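Local coordinates for protein halorhodopsin (Halobacterium salinarum, PDB 2JAF) that is a retinal-binding membrane protein that pumps chloride, most likely inward across the cell membrane in response to light, at residues R58-V72 against L114-D128. The protein carries 2 engineered substitutions. Sequence-based numbering, arbitrary orientation.
With RET (retinal), chain G; PLM (palmitic acid), chain D.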
loop_
_atom_site.group_PDB
_atom_site.type_symbol
_atom_site.label_atom_id
_atom_site.label_comp_id
_atom_site.label_asym_id
_atom_site.label_seq_id
_atom_site.Cartn_x
_atom_site.Cartn_y
_atom_site.Cartn_z
ATOM N N ARG A 58 19.744 -16.151 -1.391
ATOM C CA ARG A 58 18.479 -16.373 -2.086
ATOM C C ARG A 58 17.541 -17.324 -1.334
ATOM O O ARG A 58 16.369 -17.009 -1.120
ATOM C CB ARG A 58 18.746 -16.931 -3.488
ATOM C CG ARG A 58 19.658 -16.070 -4.347
ATOM C CD ARG A 58 18.982 -14.776 -4.749
ATOM N NE ARG A 58 17.820 -15.013 -5.601
ATOM C CZ ARG A 58 17.077 -14.046 -6.134
ATOM N NH1 ARG A 58 17.377 -12.774 -5.899
ATOM N NH2 ARG A 58 16.040 -14.349 -6.905
ATOM N N PRO A 59 18.048 -18.503 -0.928
ATOM C CA PRO A 59 17.242 -19.491 -0.203
ATOM C C PRO A 59 16.540 -18.934 1.032
ATOM O O PRO A 59 15.312 -18.951 1.126
ATOM C CB PRO A 59 18.263 -20.567 0.158
ATOM C CG PRO A 59 19.225 -20.503 -0.979
ATOM C CD PRO A 59 19.410 -19.016 -1.156
ATOM N N ARG A 60 17.336 -18.450 1.980
ATOM C CA ARG A 60 16.817 -17.892 3.223
ATOM C C ARG A 60 15.815 -16.772 2.961
ATOM O O ARG A 60 14.844 -16.613 3.699
ATOM C CB ARG A 60 17.976 -17.362 4.070
ATOM C CG ARG A 60 17.567 -16.826 5.427
ATOM C CD ARG A 60 18.746 -16.158 6.114
ATOM N NE ARG A 60 18.394 -15.637 7.431
ATOM C CZ ARG A 60 18.056 -16.397 8.467
ATOM N NH1 ARG A 60 18.023 -17.718 8.342
ATOM N NH2 ARG A 60 17.752 -15.834 9.628
ATOM N N LEU A 61 16.057 -16.000 1.908
ATOM C CA LEU A 61 15.181 -14.890 1.545
ATOM C C LEU A 61 13.797 -15.373 1.114
ATOM O O LEU A 61 12.779 -14.798 1.504
ATOM C CB LEU A 61 15.813 -14.075 0.416
ATOM C CG LEU A 61 15.006 -12.887 -0.112
ATOM C CD1 LEU A 61 14.712 -11.910 1.020
ATOM C CD2 LEU A 61 15.786 -12.204 -1.222
ATOM N N ILE A 62 13.761 -16.418 0.295
ATOM C CA ILE A 62 12.489 -16.960 -0.163
ATOM C C ILE A 62 11.805 -17.633 1.023
ATOM O O ILE A 62 10.579 -17.665 1.111
ATOM C CB ILE A 62 12.695 -17.972 -1.309
ATOM C CG1 ILE A 62 13.328 -17.263 -2.510
ATOM C CG2 ILE A 62 11.362 -18.583 -1.717
ATOM C CD1 ILE A 62 13.668 -18.186 -3.666
ATOM N N TRP A 63 12.611 -18.160 1.939
ATOM C CA TRP A 63 12.095 -18.807 3.138
ATOM C C TRP A 63 11.291 -17.799 3.963
ATOM O O TRP A 63 10.201 -18.109 4.445
ATOM C CB TRP A 63 13.248 -19.351 3.985
ATOM C CG TRP A 63 12.815 -19.902 5.309
ATOM C CD1 TRP A 63 11.953 -20.938 5.527
ATOM C CD2 TRP A 63 13.234 -19.449 6.604
ATOM N NE1 TRP A 63 11.812 -21.161 6.877
ATOM C CE2 TRP A 63 12.587 -20.262 7.561
ATOM C CE3 TRP A 63 14.095 -18.436 7.047
ATOM C CZ2 TRP A 63 12.775 -20.094 8.939
ATOM C CZ3 TRP A 63 14.282 -18.266 8.419
ATOM C CH2 TRP A 63 13.623 -19.094 9.347
ATOM N N GLY A 64 11.841 -16.597 4.121
ATOM C CA GLY A 64 11.166 -15.562 4.886
ATOM C C GLY A 64 9.872 -15.106 4.234
ATOM O O GLY A 64 8.847 -14.952 4.903
ATOM N N ALA A 65 9.919 -14.878 2.927
ATOM C CA ALA A 65 8.740 -14.451 2.189
ATOM C C ALA A 65 7.663 -15.520 2.308
ATOM O O ALA A 65 6.471 -15.216 2.417
ATOM C CB ALA A 65 9.095 -14.228 0.726
ATOM N N THR A 66 8.091 -16.777 2.298
ATOM C CA THR A 66 7.159 -17.892 2.399
ATOM C C THR A 66 6.551 -17.994 3.796
ATOM O O THR A 66 5.367 -18.288 3.940
ATOM C CB THR A 66 7.853 -19.222 2.043
ATOM O OG1 THR A 66 8.388 -19.132 0.714
ATOM C CG2 THR A 66 6.863 -20.373 2.098
ATOM N N LEU A 67 7.364 -17.743 4.819
ATOM C CA LEU A 67 6.902 -17.796 6.203
ATOM C C LEU A 67 5.752 -16.833 6.461
ATOM O O LEU A 67 4.864 -17.105 7.270
ATOM C CB LEU A 67 8.047 -17.453 7.163
ATOM C CG LEU A 67 8.979 -18.592 7.572
ATOM C CD1 LEU A 67 10.118 -18.043 8.422
ATOM C CD2 LEU A 67 8.184 -19.638 8.350
ATOM N N MET A 68 5.773 -15.701 5.777
ATOM C CA MET A 68 4.738 -14.702 5.976
ATOM C C MET A 68 3.402 -14.985 5.328
ATOM O O MET A 68 2.409 -14.357 5.679
ATOM C CB MET A 68 5.239 -13.349 5.525
ATOM C CG MET A 68 6.208 -12.753 6.515
ATOM S SD MET A 68 6.426 -11.052 6.131
ATOM C CE MET A 68 7.754 -11.184 4.950
ATOM N N ILE A 69 3.367 -15.916 4.382
ATOM C CA ILE A 69 2.105 -16.244 3.738
ATOM C C ILE A 69 1.129 -16.725 4.807
ATOM O O ILE A 69 0.012 -16.217 4.899
ATOM C CB ILE A 69 2.302 -17.307 2.632
ATOM C CG1 ILE A 69 3.084 -16.680 1.473
ATOM C CG2 ILE A 69 0.948 -17.838 2.155
ATOM C CD1 ILE A 69 3.572 -17.663 0.424
ATOM N N PRO A 70 1.537 -17.696 5.648
ATOM C CA PRO A 70 0.596 -18.145 6.676
ATOM C C PRO A 70 0.445 -17.127 7.809
ATOM O O PRO A 70 -0.561 -17.126 8.518
ATOM C CB PRO A 70 1.198 -19.472 7.140
ATOM C CG PRO A 70 2.670 -19.270 6.927
ATOM C CD PRO A 70 2.710 -18.588 5.582
ATOM N N LEU A 71 1.441 -16.255 7.971
ATOM C CA LEU A 71 1.379 -15.221 9.004
ATOM C C LEU A 71 0.260 -14.235 8.662
ATOM O O LEU A 71 -0.543 -13.874 9.523
ATOM C CB LEU A 71 2.712 -14.482 9.108
ATOM C CG LEU A 71 3.800 -15.200 9.911
ATOM C CD1 LEU A 71 5.124 -14.468 9.759
ATOM C CD2 LEU A 71 3.378 -15.264 11.375
ATOM N N VAL A 72 0.210 -13.808 7.403
ATOM C CA VAL A 72 -0.838 -12.884 6.960
ATOM C C VAL A 72 -2.187 -13.603 7.019
ATOM O O VAL A 72 -3.215 -13.012 7.377
ATOM C CB VAL A 72 -0.590 -12.403 5.507
ATOM C CG1 VAL A 72 -1.727 -11.463 5.055
ATOM C CG2 VAL A 72 0.757 -11.695 5.422
ATOM N N LEU A 114 -2.511 -8.159 0.814
ATOM C CA LEU A 114 -1.175 -8.295 1.384
ATOM C C LEU A 114 -0.640 -9.714 1.163
ATOM O O LEU A 114 0.527 -9.896 0.825
ATOM C CB LEU A 114 -1.188 -7.980 2.882
ATOM C CG LEU A 114 0.157 -8.170 3.594
ATOM C CD1 LEU A 114 1.201 -7.220 3.021
ATOM C CD2 LEU A 114 -0.023 -7.930 5.081
ATOM N N SER A 115 -1.494 -10.717 1.341
ATOM C CA SER A 115 -1.062 -12.100 1.162
ATOM C C SER A 115 -0.788 -12.498 -0.288
ATOM O O SER A 115 0.176 -13.222 -0.548
ATOM C CB SER A 115 -2.080 -13.074 1.770
ATOM O OG SER A 115 -3.323 -13.037 1.084
ATOM N N THR A 116 -1.606 -12.050 -1.239
ATOM C CA THR A 116 -1.335 -12.448 -2.619
ATOM C C THR A 116 -0.045 -11.817 -3.130
ATOM O O THR A 116 0.694 -12.440 -3.896
ATOM C CB THR A 116 -2.552 -12.209 -3.580
ATOM O OG1 THR A 116 -3.045 -10.870 -3.482
ATOM C CG2 THR A 116 -3.671 -13.162 -3.224
ATOM N N PRO A 117 0.257 -10.576 -2.712
ATOM C CA PRO A 117 1.513 -9.996 -3.193
ATOM C C PRO A 117 2.706 -10.789 -2.631
ATOM O O PRO A 117 3.753 -10.899 -3.272
ATOM C CB PRO A 117 1.448 -8.563 -2.668
ATOM C CG PRO A 117 -0.007 -8.259 -2.785
ATOM C CD PRO A 117 -0.641 -9.517 -2.213
ATOM N N MET A 118 2.544 -11.354 -1.437
ATOM C CA MET A 118 3.620 -12.147 -0.848
ATOM C C MET A 118 3.797 -13.468 -1.590
ATOM O O MET A 118 4.917 -13.959 -1.746
ATOM C CB MET A 118 3.366 -12.390 0.640
ATOM C CG MET A 118 3.725 -11.193 1.507
ATOM S SD MET A 118 5.434 -10.641 1.222
ATOM C CE MET A 118 5.175 -9.362 0.006
ATOM N N ILE A 119 2.694 -14.044 -2.056
ATOM C CA ILE A 119 2.768 -15.285 -2.824
ATOM C C ILE A 119 3.535 -14.981 -4.108
ATOM O O ILE A 119 4.426 -15.737 -4.511
ATOM C CB ILE A 119 1.350 -15.816 -3.189
ATOM C CG1 ILE A 119 0.619 -16.285 -1.930
ATOM C CG2 ILE A 119 1.454 -16.962 -4.203
ATOM C CD1 ILE A 119 -0.829 -16.733 -2.183
ATOM N N LEU A 120 3.188 -13.864 -4.746
ATOM C CA LEU A 120 3.837 -13.451 -5.988
ATOM C C LEU A 120 5.301 -13.074 -5.757
ATOM O O LEU A 120 6.149 -13.280 -6.624
ATOM C CB LEU A 120 3.066 -12.280 -6.613
ATOM C CG LEU A 120 1.626 -12.646 -7.021
ATOM C CD1 LEU A 120 0.841 -11.402 -7.429
ATOM C CD2 LEU A 120 1.670 -13.651 -8.171
ATOM N N LEU A 121 5.596 -12.521 -4.587
ATOM C CA LEU A 121 6.969 -12.153 -4.259
ATOM C C LEU A 121 7.808 -13.429 -4.162
ATOM O O LEU A 121 8.900 -13.513 -4.725
ATOM C CB LEU A 121 7.019 -11.398 -2.926
ATOM C CG LEU A 121 8.428 -11.095 -2.401
ATOM C CD1 LEU A 121 9.197 -10.261 -3.422
ATOM C CD2 LEU A 121 8.332 -10.372 -1.072
ATOM N N ALA A 122 7.284 -14.426 -3.455
ATOM C CA ALA A 122 7.990 -15.694 -3.296
ATOM C C ALA A 122 8.242 -16.344 -4.650
ATOM O O ALA A 122 9.353 -16.793 -4.939
ATOM C CB ALA A 122 7.189 -16.638 -2.400
ATOM N N LEU A 123 7.205 -16.394 -5.480
ATOM C CA LEU A 123 7.312 -16.982 -6.808
ATOM C C LEU A 123 8.272 -16.165 -7.676
ATOM O O LEU A 123 9.047 -16.719 -8.456
ATOM C CB LEU A 123 5.935 -17.012 -7.474
ATOM C CG LEU A 123 5.493 -18.211 -8.313
ATOM C CD1 LEU A 123 4.571 -17.702 -9.400
ATOM C CD2 LEU A 123 6.674 -18.940 -8.926
ATOM N N GLY A 124 8.205 -14.842 -7.540
ATOM C CA GLY A 124 9.066 -13.967 -8.316
ATOM C C GLY A 124 10.538 -14.129 -7.982
ATOM O O GLY A 124 11.386 -14.139 -8.877
ATOM N N LEU A 125 10.847 -14.243 -6.694
ATOM C CA LEU A 125 12.227 -14.425 -6.263
ATOM C C LEU A 125 12.726 -15.767 -6.793
ATOM O O LEU A 125 13.813 -15.860 -7.354
ATOM C CB LEU A 125 12.314 -14.392 -4.734
ATOM C CG LEU A 125 11.983 -13.054 -4.065
ATOM C CD1 LEU A 125 11.943 -13.214 -2.555
ATOM C CD2 LEU A 125 13.027 -12.019 -4.465
ATOM N N LEU A 126 11.913 -16.805 -6.628
ATOM C CA LEU A 126 12.277 -18.133 -7.103
ATOM C C LEU A 126 12.611 -18.101 -8.589
ATOM O O LEU A 126 13.595 -18.698 -9.028
ATOM C CB LEU A 126 11.126 -19.113 -6.859
ATOM C CG LEU A 126 11.338 -20.555 -7.322
ATOM C CD1 LEU A 126 12.502 -21.179 -6.564
ATOM C CD2 LEU A 126 10.067 -21.352 -7.091
ATOM N N ALA A 127 11.789 -17.394 -9.359
ATOM C CA ALA A 127 11.987 -17.286 -10.798
ATOM C C ALA A 127 13.001 -16.204 -11.160
ATOM O O ALA A 127 13.367 -16.056 -12.323
ATOM C CB ALA A 127 10.657 -17.003 -11.482
ATOM N N ASP A 128 13.446 -15.448 -10.162
ATOM C CA ASP A 128 14.424 -14.383 -10.376
ATOM C C ASP A 128 14.025 -13.479 -11.543
ATOM O O ASP A 128 14.781 -13.305 -12.501
ATOM C CB ASP A 128 15.802 -14.997 -10.640
ATOM C CG ASP A 128 16.911 -13.966 -10.627
ATOM O OD1 ASP A 128 16.996 -13.205 -9.640
ATOM O OD2 ASP A 128 17.695 -13.922 -11.597
HETATM C C1 RET G . -12.483 -11.866 -6.481
HETATM C C2 RET G . -13.839 -11.239 -7.059
HETATM C C3 RET G . -13.705 -10.340 -8.312
HETATM C C4 RET G . -13.055 -11.155 -9.522
HETATM C C5 RET G . -11.721 -11.924 -9.164
HETATM C C6 RET G . -11.413 -12.295 -7.689
HETATM C C7 RET G . -10.084 -12.932 -7.397
HETATM C C8 RET G . -9.458 -13.263 -6.235
HETATM C C9 RET G . -8.283 -14.087 -6.139
HETATM C C10 RET G . -7.982 -14.331 -4.797
HETATM C C11 RET G . -6.929 -15.111 -4.371
HETATM C C12 RET G . -6.750 -15.344 -2.998
HETATM C C13 RET G . -5.624 -16.087 -2.452
HETATM C C14 RET G . -5.644 -16.135 -1.028
HETATM C C15 RET G . -4.613 -16.579 -0.234
HETATM C C16 RET G . -11.901 -10.726 -5.568
HETATM C C17 RET G . -12.939 -13.132 -5.587
HETATM C C18 RET G . -10.826 -12.266 -10.345
HETATM C C19 RET G . -7.577 -14.752 -7.450
HETATM C C20 RET G . -4.568 -16.771 -3.340
HETATM C C1 PLM D . -6.424 -7.986 9.162
HETATM O O1 PLM D . -6.966 -7.771 10.259
HETATM O O2 PLM D . -5.920 -9.095 8.875
HETATM C C2 PLM D . -6.398 -6.843 8.162
HETATM C C3 PLM D . -5.045 -6.539 7.527
HETATM C C4 PLM D . -5.238 -5.391 6.548
HETATM C C5 PLM D . -3.919 -5.048 5.891
HETATM C C6 PLM D . -3.987 -5.084 4.383
HETATM C C7 PLM D . -2.700 -4.441 3.909
HETATM C C8 PLM D . -2.607 -4.394 2.402
HETATM C C9 PLM D . -1.280 -3.767 2.009
HETATM C CA PLM D . -1.149 -3.668 0.501
HETATM C CB PLM D . 0.229 -3.446 -0.107
HETATM C CC PLM D . 1.279 -4.520 0.125
HETATM C CD PLM D . 2.544 -4.121 -0.612
HETATM C CE PLM D . 3.639 -5.173 -0.430
HETATM C CF PLM D . 4.938 -4.615 -0.994
HETATM C CG PLM D . 6.063 -5.628 -0.848
#
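Arg58 reaches from the first turn of helix 58-72 to the far end of helix 114-127, where a backbone carbonyl and a carboxylate both meet its NH2. Leu125 O lies at the guanidinium edge, near its plane, 2.7 Å from Arg58 NH2, but the hydrogen bond is bent to 119° and weak. Asp128 OD1 sits over one face instead, 3.1 Å from Arg58 NH2, with the two planes roughly perpendicular, a salt bridge of charge alone. Bends at chi2 and chi3 fold the arginine chain across the gap. Cutting the side chain back to an alanine is likely to leave the Asp128 carboxylate without this counter-charge and the two helix ends unbridged. Asp128, with positive phi, closes the helix in a Schellman motif.

Apolar packing fills the rest. Ile62 and Leu125 run antiparallel alongside one another, Ile62 CG1 lying 3.8 Å from Leu125 CB, while Ile62 CD1 rests on the backbone of Leu126. Leu125 also sets its CD1 3.9 Å from Leu61 CG, its side chain roughly perpendicular to that of Leu61. Midway, the small Ala65 and Ala122 bring their CB atoms to 4.4 Å; further along, Ile69 CD1 abuts Ile119 CG1 at 4.0 Å. With its CG1 anti to the backbone N (chi1 178°), Val72 sets its branches against two neighbours: CG1 touches Ser115 CB at 3.7 Å and both methyls reach Leu114.

Ser115 and Ile119, which belong to this seam, also line the retinal pocket together with Thr116, and palmitate runs along Leu114 and Met118. Such near-antiparallel pairing, the axes of these two segments running at 159° and 8.8 Å apart at closest approach, is characteristic of the seven-helix microbial rhodopsin bundle.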